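Local coordinates for BLUF domain-containing protein (PDB 6W6Z) that probably serves as a blue-light photoreceptor that binds a flavin, here flavin mononucleotide, in a BLUF domain, at residues R4-S9 and F127-L132; Q20-I25 and Y96-T101; F49-E54 and E65-D70. All blocks are in the same frame, centred on the assembly; numbering follows the deposited sequence.

Interaction 1: R4-S9 and F127-L132. With FMN (flavin mononucleotide), chain B.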
loop_
_atom_site.group_PDB
_atom_site.type_symbol
_atom_site.label_atom_id
_atom_site.label_comp_id
_atom_site.label_asym_id
_atom_site.label_seq_id
_atom_site.Cartn_x
_atom_site.Cartn_y
_atom_site.Cartn_z
ATOM N N ARG A 4 0.742 4.743 12.256
ATOM C CA ARG A 4 1.099 4.409 10.868
ATOM C C ARG A 4 1.758 3.027 10.894
ATOM O O ARG A 4 2.689 2.832 11.684
ATOM C CB ARG A 4 2.006 5.498 10.294
ATOM C CG ARG A 4 2.368 5.218 8.844
ATOM C CD ARG A 4 2.890 6.402 8.057
ATOM N NE ARG A 4 1.992 7.526 8.276
ATOM C CZ ARG A 4 2.311 8.629 8.932
ATOM N NH1 ARG A 4 3.540 8.800 9.379
ATOM N NH2 ARG A 4 1.396 9.573 9.111
ATOM N N LEU A 5 1.316 2.119 10.036
ATOM C CA LEU A 5 1.898 0.754 9.918
ATOM C C LEU A 5 2.313 0.586 8.467
ATOM O O LEU A 5 1.469 0.832 7.576
ATOM C CB LEU A 5 0.873 -0.310 10.332
ATOM C CG LEU A 5 1.394 -1.754 10.356
ATOM C CD1 LEU A 5 0.656 -2.589 11.407
ATOM C CD2 LEU A 5 1.325 -2.415 8.986
ATOM N N CYS A 6 3.543 0.144 8.237
ATOM C CA CYS A 6 4.106 -0.022 6.878
ATOM C C CYS A 6 4.575 -1.462 6.738
ATOM O O CYS A 6 5.202 -1.991 7.681
ATOM C CB CYS A 6 5.269 0.935 6.584
ATOM S SG CYS A 6 4.827 2.693 6.736
ATOM N N TYR A 7 4.348 -2.045 5.575
ATOM C CA TYR A 7 4.867 -3.382 5.254
ATOM C C TYR A 7 5.098 -3.462 3.761
ATOM O O TYR A 7 4.571 -2.681 2.950
ATOM C CB TYR A 7 3.924 -4.468 5.790
ATOM C CG TYR A 7 2.711 -4.622 4.917
ATOM C CD1 TYR A 7 2.749 -5.441 3.798
ATOM C CD2 TYR A 7 1.572 -3.861 5.143
ATOM C CE1 TYR A 7 1.657 -5.528 2.944
ATOM C CE2 TYR A 7 0.465 -3.967 4.306
ATOM C CZ TYR A 7 0.519 -4.790 3.194
ATOM O OH TYR A 7 -0.535 -4.843 2.333
ATOM N N ALA A 8 5.897 -4.449 3.383
ATOM C CA ALA A 8 6.073 -4.770 1.970
ATOM C C ALA A 8 5.783 -6.266 1.797
ATOM O O ALA A 8 5.818 -7.043 2.801
ATOM C CB ALA A 8 7.451 -4.346 1.494
ATOM N N SER A 9 5.395 -6.654 0.596
ATOM C CA SER A 9 4.975 -8.052 0.289
ATOM C C SER A 9 5.315 -8.382 -1.164
ATOM O O SER A 9 5.535 -7.462 -1.965
ATOM C CB SER A 9 3.497 -8.267 0.533
ATOM O OG SER A 9 2.736 -7.531 -0.414
ATOM N N PHE A 127 12.272 9.162 2.846
ATOM C CA PHE A 127 12.205 9.604 1.427
ATOM C C PHE A 127 11.061 8.892 0.702
ATOM O O PHE A 127 10.369 9.560 -0.083
ATOM C CB PHE A 127 13.504 9.324 0.673
ATOM N N PHE A 128 10.877 7.587 0.934
ATOM C CA PHE A 128 9.907 6.786 0.144
ATOM C C PHE A 128 8.475 7.218 0.436
ATOM O O PHE A 128 7.726 7.392 -0.550
ATOM C CB PHE A 128 10.037 5.284 0.342
ATOM C CG PHE A 128 9.293 4.464 -0.692
ATOM C CD1 PHE A 128 9.612 4.546 -2.042
ATOM C CD2 PHE A 128 8.290 3.583 -0.303
ATOM C CE1 PHE A 128 8.944 3.767 -2.976
ATOM C CE2 PHE A 128 7.628 2.801 -1.236
ATOM C CZ PHE A 128 7.977 2.875 -2.567
ATOM N N LEU A 129 8.095 7.391 1.698
ATOM C CA LEU A 129 6.743 7.887 2.016
ATOM C C LEU A 129 6.543 9.269 1.378
ATOM O O LEU A 129 5.443 9.526 0.830
ATOM C CB LEU A 129 6.536 7.937 3.523
ATOM C CG LEU A 129 6.325 6.603 4.219
ATOM C CD1 LEU A 129 6.187 6.811 5.729
ATOM C CD2 LEU A 129 5.099 5.879 3.670
ATOM N N ASN A 130 7.559 10.133 1.412
ATOM C CA ASN A 130 7.414 11.493 0.852
ATOM C C ASN A 130 7.166 11.364 -0.650
ATOM O O ASN A 130 6.267 12.076 -1.137
ATOM C CB ASN A 130 8.579 12.420 1.202
ATOM C CG ASN A 130 8.416 13.748 0.504
ATOM O OD1 ASN A 130 7.594 14.577 0.908
ATOM N ND2 ASN A 130 9.120 13.908 -0.605
ATOM N N GLU A 131 7.876 10.468 -1.341
ATOM C CA GLU A 131 7.693 10.225 -2.795
ATOM C C GLU A 131 6.272 9.725 -3.038
ATOM O O GLU A 131 5.659 10.144 -4.027
ATOM C CB GLU A 131 8.711 9.233 -3.373
ATOM C CG GLU A 131 10.117 9.788 -3.517
ATOM C CD GLU A 131 10.234 11.045 -4.369
ATOM O OE1 GLU A 131 10.937 11.991 -3.926
ATOM O OE2 GLU A 131 9.568 11.117 -5.442
ATOM N N LEU A 132 5.752 8.865 -2.168
ATOM C CA LEU A 132 4.368 8.319 -2.338
ATOM C C LEU A 132 3.341 9.426 -2.093
ATOM O O LEU A 132 2.302 9.420 -2.778
ATOM C CB LEU A 132 4.148 7.154 -1.386
ATOM C CG LEU A 132 4.969 5.887 -1.638
ATOM C CD1 LEU A 132 4.489 4.779 -0.699
ATOM C CD2 LEU A 132 4.869 5.429 -3.084
HETATM N N1 FMN B . -8.457 -4.362 2.597
HETATM C C2 FMN B . -8.857 -3.239 3.219
HETATM O O2 FMN B . -9.998 -3.255 3.782
HETATM N N3 FMN B . -8.040 -2.175 3.370
HETATM C C4 FMN B . -6.806 -2.125 2.846
HETATM O O4 FMN B . -6.073 -1.145 2.948
HETATM C C4A FMN B . -6.330 -3.284 2.101
HETATM N N5 FMN B . -5.144 -3.333 1.530
HETATM C C5A FMN B . -4.765 -4.484 0.920
HETATM C C6 FMN B . -3.524 -4.509 0.325
HETATM C C7 FMN B . -3.063 -5.662 -0.286
HETATM C C7M FMN B . -1.710 -5.615 -0.928
HETATM C C8 FMN B . -3.938 -6.834 -0.457
HETATM C C8M FMN B . -3.392 -8.051 -1.190
HETATM C C9 FMN B . -5.184 -6.804 0.147
HETATM C C9A FMN B . -5.629 -5.654 0.788
HETATM N N10 FMN B . -6.898 -5.566 1.347
HETATM C C10 FMN B . -7.249 -4.414 2.022
HETATM C "C1'" FMN B . -7.902 -6.680 1.274
HETATM C "C2'" FMN B . -8.006 -7.583 2.482
HETATM O "O2'" FMN B . -6.870 -8.463 2.495
HETATM C "C3'" FMN B . -9.314 -8.405 2.347
HETATM O "O3'" FMN B . -9.463 -8.948 1.030
HETATM C "C4'" FMN B . -10.569 -7.578 2.541
HETATM O "O4'" FMN B . -10.495 -6.873 3.801
HETATM C "C5'" FMN B . -11.823 -8.488 2.564
HETATM O "O5'" FMN B . -11.826 -9.433 3.656
HETATM P P FMN B . -13.079 -10.455 3.968
HETATM O O1P FMN B . -12.678 -11.722 3.234
HETATM O O2P FMN B . -13.040 -10.532 5.485
HETATM O O3P FMN B . -14.340 -9.827 3.402
#
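Leu129 meets Arg4 and Cys6 with the two branches of its fork. Its CD1 lies 4.1 Å from Arg4 CD, a contact between methyl and methylene. Its CD2 faces Cys6 SG at 4.4 Å, a loose apolar contact. No hydrogen bond joins the two segments. The Arg4 and Leu129 side chains run past each other in opposite directions and touch where Arg4 CD passes Leu129 CD1. Arg4 sets off with CG opposite its own backbone N (chi1 -178°) and then bends at chi3 (-48°). The chain is straight as far as CD, which ends beside the leucine; the bend at chi3 then turns the guanidinium away to polar partners. NH2 forms a salt bridge with Glu54 and also bonds to the backbone O of Glu86. NH1 bonds to Tyr82 OH. These partners fix the charged end, and the aliphatic part is left to face the helix.

The strand 2-11 lies inside the mixed sheet of the BLUF domain, a ferredoxin-like alpha/beta fold. Helix 125-134 packs on one face of that sheet, and the flavin sits on the other. Tyr7, next to Cys6, points to the flavin side, where its OH is 3.6 Å from FMN C7M. On the helix side, Cys6 also rests on Phe50 and Cys52 of the neighbouring strand, and Leu129 touches Tyr82. One residue before Leu129, the Phe128 ring meets Tyr43 and Phe50 edge-to-face.

Interaction 2: Q20-I25 and Y96-T101; sequences QDLRDI and YVQRNT. With FMN (flavin mononucleotide), chain B.
Leu22 on helix 18-36 packs against Tyr96 on strand 95-98. The helix is the first of the two that enclose the flavin in the ferredoxin-like BLUF fold. The strand is an outermost one of the sheet within this chain and runs parallel to strand 39-45. The helix lies on the flavin-binding face of the sheet, and Leu22 packs between the two.

The CB of Leu22 points toward the strand. CG stands beside the backbone N (chi1 -67°), which carries the fork on in the same direction. CG comes within 4.2 Å of Tyr96 OH. From there the branches part. CD1 is the closer, at 3.5 Å from Tyr96 OH. It also comes to 4.2 Å from Gln98 OE1, a marginal contact. CD2 is 3.8 Å from Tyr96 OH, and Leu22 also rests on the ring of Phe49. The leucine and tyrosine side chains cross at about a right angle, and the hydroxyl end of Tyr96 meets the fork.

That hydroxyl also donates to Gln98 OE1. The modelled bond is very short, so its exact length is doubtful. Other parts of Tyr96 lie on Leu26 and Arg30 of the same helix and on Tyr44 of strand 39-45. Where the chain leaves the strand, Asn100 is the N-cap of helix 101-109, with OD1 accepting from Ile103 N.

One turn along from Leu22, Ile25 reaches the flavin. CG2 sits over a face of its dimethylbenzene ring, 3.8 Å from FMN C6. CD1 ends 3.7 Å from the methyl carbon FMN C8M.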
loop_
_atom_site.group_PDB
_atom_site.type_symbol
_atom_site.label_atom_id
_atom_site.label_comp_id
_atom_site.label_asym_id
_atom_site.label_seq_id
_atom_site.Cartn_x
_atom_site.Cartn_y
_atom_site.Cartn_z
ATOM N N GLN A 20 -7.116 -7.407 -12.660
ATOM C CA GLN A 20 -8.372 -7.584 -11.876
ATOM C C GLN A 20 -8.028 -7.582 -10.378
ATOM O O GLN A 20 -8.809 -7.028 -9.578
ATOM C CB GLN A 20 -9.106 -8.876 -12.264
ATOM C CG GLN A 20 -10.479 -8.973 -11.619
ATOM C CD GLN A 20 -11.270 -10.208 -11.997
ATOM O OE1 GLN A 20 -10.770 -11.137 -12.620
ATOM N NE2 GLN A 20 -12.527 -10.224 -11.595
ATOM N N ASP A 21 -6.904 -8.175 -10.006
ATOM C CA ASP A 21 -6.485 -8.236 -8.571
ATOM C C ASP A 21 -6.254 -6.829 -8.020
ATOM O O ASP A 21 -6.796 -6.518 -6.963
ATOM C CB ASP A 21 -5.248 -9.101 -8.354
ATOM C CG ASP A 21 -5.513 -10.601 -8.312
ATOM O OD1 ASP A 21 -6.681 -10.976 -8.320
ATOM O OD2 ASP A 21 -4.518 -11.362 -8.230
ATOM N N LEU A 22 -5.542 -5.982 -8.757
ATOM C CA LEU A 22 -5.264 -4.590 -8.313
ATOM C C LEU A 22 -6.592 -3.832 -8.210
ATOM O O LEU A 22 -6.786 -3.142 -7.217
ATOM C CB LEU A 22 -4.317 -3.925 -9.322
ATOM C CG LEU A 22 -2.900 -4.510 -9.375
ATOM C CD1 LEU A 22 -2.111 -3.875 -10.502
ATOM C CD2 LEU A 22 -2.160 -4.285 -8.073
ATOM N N ARG A 23 -7.463 -3.926 -9.219
ATOM C CA ARG A 23 -8.770 -3.220 -9.167
ATOM C C ARG A 23 -9.586 -3.731 -7.980
ATOM O O ARG A 23 -10.160 -2.897 -7.233
ATOM C CB ARG A 23 -9.476 -3.366 -10.516
ATOM C CG ARG A 23 -8.748 -2.678 -11.655
ATOM C CD ARG A 23 -9.270 -3.053 -13.040
ATOM N NE ARG A 23 -10.417 -2.272 -13.434
ATOM C CZ ARG A 23 -11.109 -2.449 -14.563
ATOM N NH1 ARG A 23 -12.166 -1.678 -14.799
ATOM N NH2 ARG A 23 -10.699 -3.331 -15.467
ATOM N N ASP A 24 -9.618 -5.036 -7.763
ATOM C CA ASP A 24 -10.348 -5.667 -6.611
ATOM C C ASP A 24 -9.778 -5.197 -5.261
ATOM O O ASP A 24 -10.565 -4.738 -4.348
ATOM C CB ASP A 24 -10.287 -7.184 -6.680
ATOM C CG ASP A 24 -11.233 -7.830 -7.685
ATOM O OD1 ASP A 24 -12.125 -7.158 -8.183
ATOM O OD2 ASP A 24 -11.039 -9.003 -7.959
ATOM N N ILE A 25 -8.461 -5.228 -5.116
ATOM C CA ILE A 25 -7.807 -4.754 -3.858
ATOM C C ILE A 25 -8.225 -3.300 -3.565
ATOM O O ILE A 25 -8.621 -2.999 -2.440
ATOM C CB ILE A 25 -6.290 -4.923 -3.969
ATOM C CG1 ILE A 25 -5.894 -6.409 -3.989
ATOM C CG2 ILE A 25 -5.586 -4.161 -2.863
ATOM C CD1 ILE A 25 -4.458 -6.651 -4.397
ATOM N N TYR A 96 -3.341 4.970 -4.602
ATOM C CA TYR A 96 -2.606 4.000 -5.426
ATOM C C TYR A 96 -1.511 4.726 -6.184
ATOM O O TYR A 96 -1.818 5.661 -6.937
ATOM C CB TYR A 96 -3.550 3.284 -6.370
ATOM C CG TYR A 96 -2.862 2.191 -7.144
ATOM C CD1 TYR A 96 -2.182 1.177 -6.485
ATOM C CD2 TYR A 96 -2.847 2.186 -8.506
ATOM C CE1 TYR A 96 -1.551 0.157 -7.170
ATOM C CE2 TYR A 96 -2.240 1.164 -9.215
ATOM C CZ TYR A 96 -1.551 0.169 -8.545
ATOM O OH TYR A 96 -0.932 -0.830 -9.245
ATOM N N VAL A 97 -0.281 4.232 -6.044
ATOM C CA VAL A 97 0.912 4.759 -6.768
ATOM C C VAL A 97 1.664 3.612 -7.438
ATOM O O VAL A 97 1.917 2.592 -6.796
ATOM C CB VAL A 97 1.816 5.519 -5.786
ATOM C CG1 VAL A 97 3.033 6.106 -6.462
ATOM C CG2 VAL A 97 1.045 6.582 -5.059
ATOM N N GLN A 98 2.053 3.790 -8.692
ATOM C CA GLN A 98 2.902 2.803 -9.392
ATOM C C GLN A 98 4.260 3.446 -9.637
ATOM O O GLN A 98 4.452 4.562 -9.222
ATOM C CB GLN A 98 2.234 2.316 -10.681
ATOM C CG GLN A 98 0.953 1.533 -10.405
ATOM C CD GLN A 98 0.429 0.794 -11.614
ATOM O OE1 GLN A 98 -0.289 -0.205 -11.474
ATOM N NE2 GLN A 98 0.772 1.294 -12.790
ATOM N N ARG A 99 5.191 2.689 -10.214
ATOM C CA ARG A 99 6.548 3.161 -10.568
ATOM C C ARG A 99 6.459 4.453 -11.394
ATOM O O ARG A 99 5.665 4.537 -12.369
ATOM C CB ARG A 99 7.262 2.086 -11.387
ATOM C CG ARG A 99 8.423 1.406 -10.703
ATOM C CD ARG A 99 8.915 0.281 -11.583
ATOM N NE ARG A 99 9.570 0.728 -12.795
ATOM C CZ ARG A 99 10.139 -0.096 -13.663
ATOM N NH1 ARG A 99 10.066 -1.400 -13.453
ATOM N NH2 ARG A 99 10.720 0.374 -14.756
ATOM N N ASN A 100 7.259 5.441 -11.023
ATOM C CA ASN A 100 7.376 6.726 -11.739
ATOM C C ASN A 100 8.864 7.038 -11.745
ATOM O O ASN A 100 9.613 6.328 -11.030
ATOM C CB ASN A 100 6.519 7.815 -11.094
ATOM C CG ASN A 100 6.977 8.228 -9.709
ATOM O OD1 ASN A 100 8.167 8.159 -9.385
ATOM N ND2 ASN A 100 6.039 8.709 -8.901
ATOM N N THR A 101 9.277 8.059 -12.489
ATOM C CA THR A 101 10.728 8.345 -12.631
ATOM C C THR A 101 11.327 8.769 -11.284
ATOM O O THR A 101 12.462 8.413 -11.050
ATOM C CB THR A 101 11.005 9.292 -13.809
ATOM O OG1 THR A 101 10.347 10.532 -13.589
ATOM C CG2 THR A 101 10.586 8.719 -15.135
HETATM N N1 FMN B . -8.457 -4.362 2.597
HETATM C C2 FMN B . -8.857 -3.239 3.219
HETATM O O2 FMN B . -9.998 -3.255 3.782
HETATM N N3 FMN B . -8.040 -2.175 3.370
HETATM C C4 FMN B . -6.806 -2.125 2.846
HETATM O O4 FMN B . -6.073 -1.145 2.948
HETATM C C4A FMN B . -6.330 -3.284 2.101
HETATM N N5 FMN B . -5.144 -3.333 1.530
HETATM C C5A FMN B . -4.765 -4.484 0.920
HETATM C C6 FMN B . -3.524 -4.509 0.325
HETATM C C7 FMN B . -3.063 -5.662 -0.286
HETATM C C7M FMN B . -1.710 -5.615 -0.928
HETATM C C8 FMN B . -3.938 -6.834 -0.457
HETATM C C8M FMN B . -3.392 -8.051 -1.190
HETATM C C9 FMN B . -5.184 -6.804 0.147
HETATM C C9A FMN B . -5.629 -5.654 0.788
HETATM N N10 FMN B . -6.898 -5.566 1.347
HETATM C C10 FMN B . -7.249 -4.414 2.022
HETATM C "C1'" FMN B . -7.902 -6.680 1.274
HETATM C "C2'" FMN B . -8.006 -7.583 2.482
HETATM O "O2'" FMN B . -6.870 -8.463 2.495
HETATM C "C3'" FMN B . -9.314 -8.405 2.347
HETATM O "O3'" FMN B . -9.463 -8.948 1.030
HETATM C "C4'" FMN B . -10.569 -7.578 2.541
HETATM O "O4'" FMN B . -10.495 -6.873 3.801
HETATM C "C5'" FMN B . -11.823 -8.488 2.564
HETATM O "O5'" FMN B . -11.826 -9.433 3.656
HETATM P P FMN B . -13.079 -10.455 3.968
HETATM O O1P FMN B . -12.678 -11.722 3.234
HETATM O O2P FMN B . -13.040 -10.532 5.485
HETATM O O3P FMN B . -14.340 -9.827 3.402
#

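Interaction 3: F49-E54 and E65-D70. With FMN (flavin mononucleotide), chain B.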
loop_
_atom_site.group_PDB
_atom_site.type_symbol
_atom_site.label_atom_id
_atom_site.label_comp_id
_atom_site.label_asym_id
_atom_site.label_seq_id
_atom_site.Cartn_x
_atom_site.Cartn_y
_atom_site.Cartn_z
ATOM N N PHE A 49 4.372 -5.281 -3.433
ATOM C CA PHE A 49 3.603 -4.167 -2.829
ATOM C C PHE A 49 4.383 -3.513 -1.699
ATOM O O PHE A 49 5.163 -4.115 -0.976
ATOM C CB PHE A 49 2.287 -4.687 -2.268
ATOM C CG PHE A 49 1.334 -5.276 -3.254
ATOM C CD1 PHE A 49 0.542 -4.446 -4.059
ATOM C CD2 PHE A 49 1.162 -6.655 -3.341
ATOM C CE1 PHE A 49 -0.400 -4.994 -4.912
ATOM C CE2 PHE A 49 0.249 -7.192 -4.239
ATOM C CZ PHE A 49 -0.546 -6.356 -5.012
ATOM N N PHE A 50 4.034 -2.270 -1.457
ATOM C CA PHE A 50 4.381 -1.546 -0.229
ATOM C C PHE A 50 3.083 -0.906 0.206
ATOM O O PHE A 50 2.403 -0.381 -0.685
ATOM C CB PHE A 50 5.485 -0.511 -0.437
ATOM C CG PHE A 50 5.625 0.411 0.756
ATOM C CD1 PHE A 50 4.761 1.486 0.953
ATOM C CD2 PHE A 50 6.538 0.116 1.754
ATOM C CE1 PHE A 50 4.862 2.288 2.080
ATOM C CE2 PHE A 50 6.657 0.936 2.877
ATOM C CZ PHE A 50 5.799 1.997 3.056
ATOM N N GLN A 51 2.699 -1.052 1.464
ATOM C CA GLN A 51 1.492 -0.354 1.925
ATOM C C GLN A 51 1.775 0.370 3.226
ATOM O O GLN A 51 2.482 -0.164 4.111
ATOM C CB GLN A 51 0.316 -1.311 2.056
ATOM C CG GLN A 51 -0.988 -0.576 2.250
ATOM C CD GLN A 51 -2.191 -1.483 2.274
ATOM O OE1 GLN A 51 -2.134 -2.598 2.800
ATOM N NE2 GLN A 51 -3.278 -1.026 1.655
ATOM N N CYS A 52 1.162 1.533 3.383
ATOM C CA CYS A 52 1.128 2.250 4.668
ATOM C C CYS A 52 -0.335 2.446 5.050
ATOM O O CYS A 52 -1.123 2.840 4.173
ATOM C CB CYS A 52 1.976 3.506 4.492
ATOM S SG CYS A 52 1.594 4.824 5.665
ATOM N N LEU A 53 -0.707 2.041 6.273
ATOM C CA LEU A 53 -2.049 2.211 6.862
ATOM C C LEU A 53 -1.955 3.238 7.989
ATOM O O LEU A 53 -1.037 3.105 8.833
ATOM C CB LEU A 53 -2.543 0.871 7.410
ATOM C CG LEU A 53 -2.569 -0.304 6.419
ATOM C CD1 LEU A 53 -2.879 -1.603 7.143
ATOM C CD2 LEU A 53 -3.581 -0.041 5.321
ATOM N N GLU A 54 -2.899 4.173 8.049
ATOM C CA GLU A 54 -2.958 5.200 9.125
ATOM C C GLU A 54 -4.327 5.161 9.788
ATOM O O GLU A 54 -5.325 5.208 9.035
ATOM C CB GLU A 54 -2.809 6.633 8.593
ATOM C CG GLU A 54 -1.474 6.950 7.988
ATOM C CD GLU A 54 -1.385 8.300 7.258
ATOM O OE1 GLU A 54 -2.422 8.901 6.931
ATOM O OE2 GLU A 54 -0.277 8.728 6.989
ATOM N N GLU A 65 -3.769 -7.833 10.278
ATOM C CA GLU A 65 -3.946 -9.306 10.534
ATOM C C GLU A 65 -4.718 -9.945 9.380
ATOM O O GLU A 65 -4.262 -10.968 8.872
ATOM C CB GLU A 65 -4.646 -9.581 11.872
ATOM C CG GLU A 65 -3.693 -9.942 13.005
ATOM C CD GLU A 65 -4.149 -9.599 14.427
ATOM O OE1 GLU A 65 -5.364 -9.415 14.644
ATOM O OE2 GLU A 65 -3.275 -9.499 15.326
ATOM N N LYS A 66 -5.777 -9.289 8.914
ATOM C CA LYS A 66 -6.604 -9.714 7.760
ATOM C C LYS A 66 -5.777 -9.677 6.475
ATOM O O LYS A 66 -5.802 -10.673 5.745
ATOM C CB LYS A 66 -7.859 -8.846 7.627
ATOM C CG LYS A 66 -8.795 -8.938 8.825
ATOM C CD LYS A 66 -10.272 -8.551 8.604
ATOM C CE LYS A 66 -10.517 -7.463 7.582
ATOM N NZ LYS A 66 -10.628 -8.026 6.214
ATOM N N ILE A 67 -5.033 -8.600 6.234
ATOM C CA ILE A 67 -4.259 -8.438 4.969
ATOM C C ILE A 67 -3.202 -9.542 4.924
ATOM O O ILE A 67 -2.906 -10.080 3.798
ATOM C CB ILE A 67 -3.632 -7.037 4.861
ATOM C CG1 ILE A 67 -4.687 -5.950 4.651
ATOM C CG2 ILE A 67 -2.560 -7.015 3.792
ATOM C CD1 ILE A 67 -4.163 -4.523 4.903
ATOM N N GLN A 68 -2.620 -9.896 6.070
ATOM C CA GLN A 68 -1.539 -10.914 6.078
ATOM C C GLN A 68 -2.042 -12.226 5.483
ATOM O O GLN A 68 -1.199 -12.964 5.040
ATOM C CB GLN A 68 -1.046 -11.236 7.481
ATOM C CG GLN A 68 -0.144 -10.197 8.090
ATOM C CD GLN A 68 -0.003 -10.546 9.562
ATOM O OE1 GLN A 68 0.275 -11.686 9.912
ATOM N NE2 GLN A 68 -0.262 -9.582 10.437
ATOM N N LYS A 69 -3.342 -12.536 5.579
ATOM C CA LYS A 69 -3.936 -13.821 5.114
ATOM C C LYS A 69 -4.341 -13.747 3.632
ATOM O O LYS A 69 -4.733 -14.792 3.071
ATOM C CB LYS A 69 -5.142 -14.178 5.996
ATOM C CG LYS A 69 -4.793 -14.227 7.468
ATOM C CD LYS A 69 -5.947 -14.544 8.356
ATOM C CE LYS A 69 -5.734 -13.970 9.737
ATOM N NZ LYS A 69 -6.616 -14.625 10.726
ATOM N N ASP A 70 -4.277 -12.571 2.998
ATOM C CA ASP A 70 -4.867 -12.378 1.650
ATOM C C ASP A 70 -4.124 -13.299 0.673
ATOM O O ASP A 70 -2.888 -13.242 0.679
ATOM C CB ASP A 70 -4.850 -10.906 1.253
ATOM C CG ASP A 70 -5.728 -10.589 0.061
ATOM O OD1 ASP A 70 -5.452 -11.128 -1.044
ATOM O OD2 ASP A 70 -6.660 -9.792 0.244
HETATM N N1 FMN B . -8.457 -4.362 2.597
HETATM C C2 FMN B . -8.857 -3.239 3.219
HETATM O O2 FMN B . -9.998 -3.255 3.782
HETATM N N3 FMN B . -8.040 -2.175 3.370
HETATM C C4 FMN B . -6.806 -2.125 2.846
HETATM O O4 FMN B . -6.073 -1.145 2.948
HETATM C C4A FMN B . -6.330 -3.284 2.101
HETATM N N5 FMN B . -5.144 -3.333 1.530
HETATM C C5A FMN B . -4.765 -4.484 0.920
HETATM C C6 FMN B . -3.524 -4.509 0.325
HETATM C C7 FMN B . -3.063 -5.662 -0.286
HETATM C C7M FMN B . -1.710 -5.615 -0.928
HETATM C C8 FMN B . -3.938 -6.834 -0.457
HETATM C C8M FMN B . -3.392 -8.051 -1.190
HETATM C C9 FMN B . -5.184 -6.804 0.147
HETATM C C9A FMN B . -5.629 -5.654 0.788
HETATM N N10 FMN B . -6.898 -5.566 1.347
HETATM C C10 FMN B . -7.249 -4.414 2.022
HETATM C "C1'" FMN B . -7.902 -6.680 1.274
HETATM C "C2'" FMN B . -8.006 -7.583 2.482
HETATM O "O2'" FMN B . -6.870 -8.463 2.495
HETATM C "C3'" FMN B . -9.314 -8.405 2.347
HETATM O "O3'" FMN B . -9.463 -8.948 1.030
HETATM C "C4'" FMN B . -10.569 -7.578 2.541
HETATM O "O4'" FMN B . -10.495 -6.873 3.801
HETATM C "C5'" FMN B . -11.823 -8.488 2.564
HETATM O "O5'" FMN B . -11.826 -9.433 3.656
HETATM P P FMN B . -13.079 -10.455 3.968
HETATM O O1P FMN B . -12.678 -11.722 3.234
HETATM O O2P FMN B . -13.040 -10.532 5.485
HETATM O O3P FMN B . -14.340 -9.827 3.402
#
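The flat amide of Gln51 touches Ile67 through its oxygen, with OE1 3.5 Å from Ile67 CD1. The Phe49 ring lies nearer the start of the strand. FMN C7M stands 3.8 Å above its plane, over the ring centre, a CH-pi type of arrangement. The flavin ring system carries Ile67 on one face, with Ile67 CD1 3.7 Å from FMN N5.

This is the flavin site of the BLUF fold, between helices 18-36 and 57-67. Here strand 48-54 and the C-terminal part of helix 57-67 supply one part of it. Gln51 leaves the strand extended (chi1 -168°), which brings its amide to the flavin. NE2 donates to FMN N5 at 3.0 Å with an angle of 156°. A second bond from NE2 to FMN O4 is weak, bent to 122°. OE1 is hydrogen-bonded to Tyr7 OH. In BLUF photoreceptors this tyrosine-glutamine-flavin network is rearranged by light, and the geometry here is consistent with that role.

Leu53 and Ile67 meet tip to tip at their CD1 methyls. Leu53 CD2 lies close to the flavin carbonyl O4. The ribityl chain is gripped from the other segment. Lys66 NZ donates to FMN O4'. Asp70 closes the type I turn that begins at Ile67, and its carboxylate also forms a salt bridge with Arg72. Asp70 OD2 accepts from FMN O2' at 2.6 Å.

Overall arrangement
The three contacts meet at one mixed sheet and all reach the same flavin. Along the chain, interaction 1 spans the longest loop, which encloses interaction 2, and interaction 2 in turn encloses interaction 3. Their centres lie about 12 to 14 Å apart. Interactions 1 and 3 use the neighbouring strands 2-11 and 48-54, whose backbones bond directly. Interactions 2 and 3 join through Phe49, which touches Leu22 and Ile25. Helices 18-36 and 57-67 lie on the flavin side of the sheet, and helix 125-134 lies on the other. The sheet thus separates the flavin from helix 125-134, and strands 2-11 and 48-54 have side chains on both of its faces.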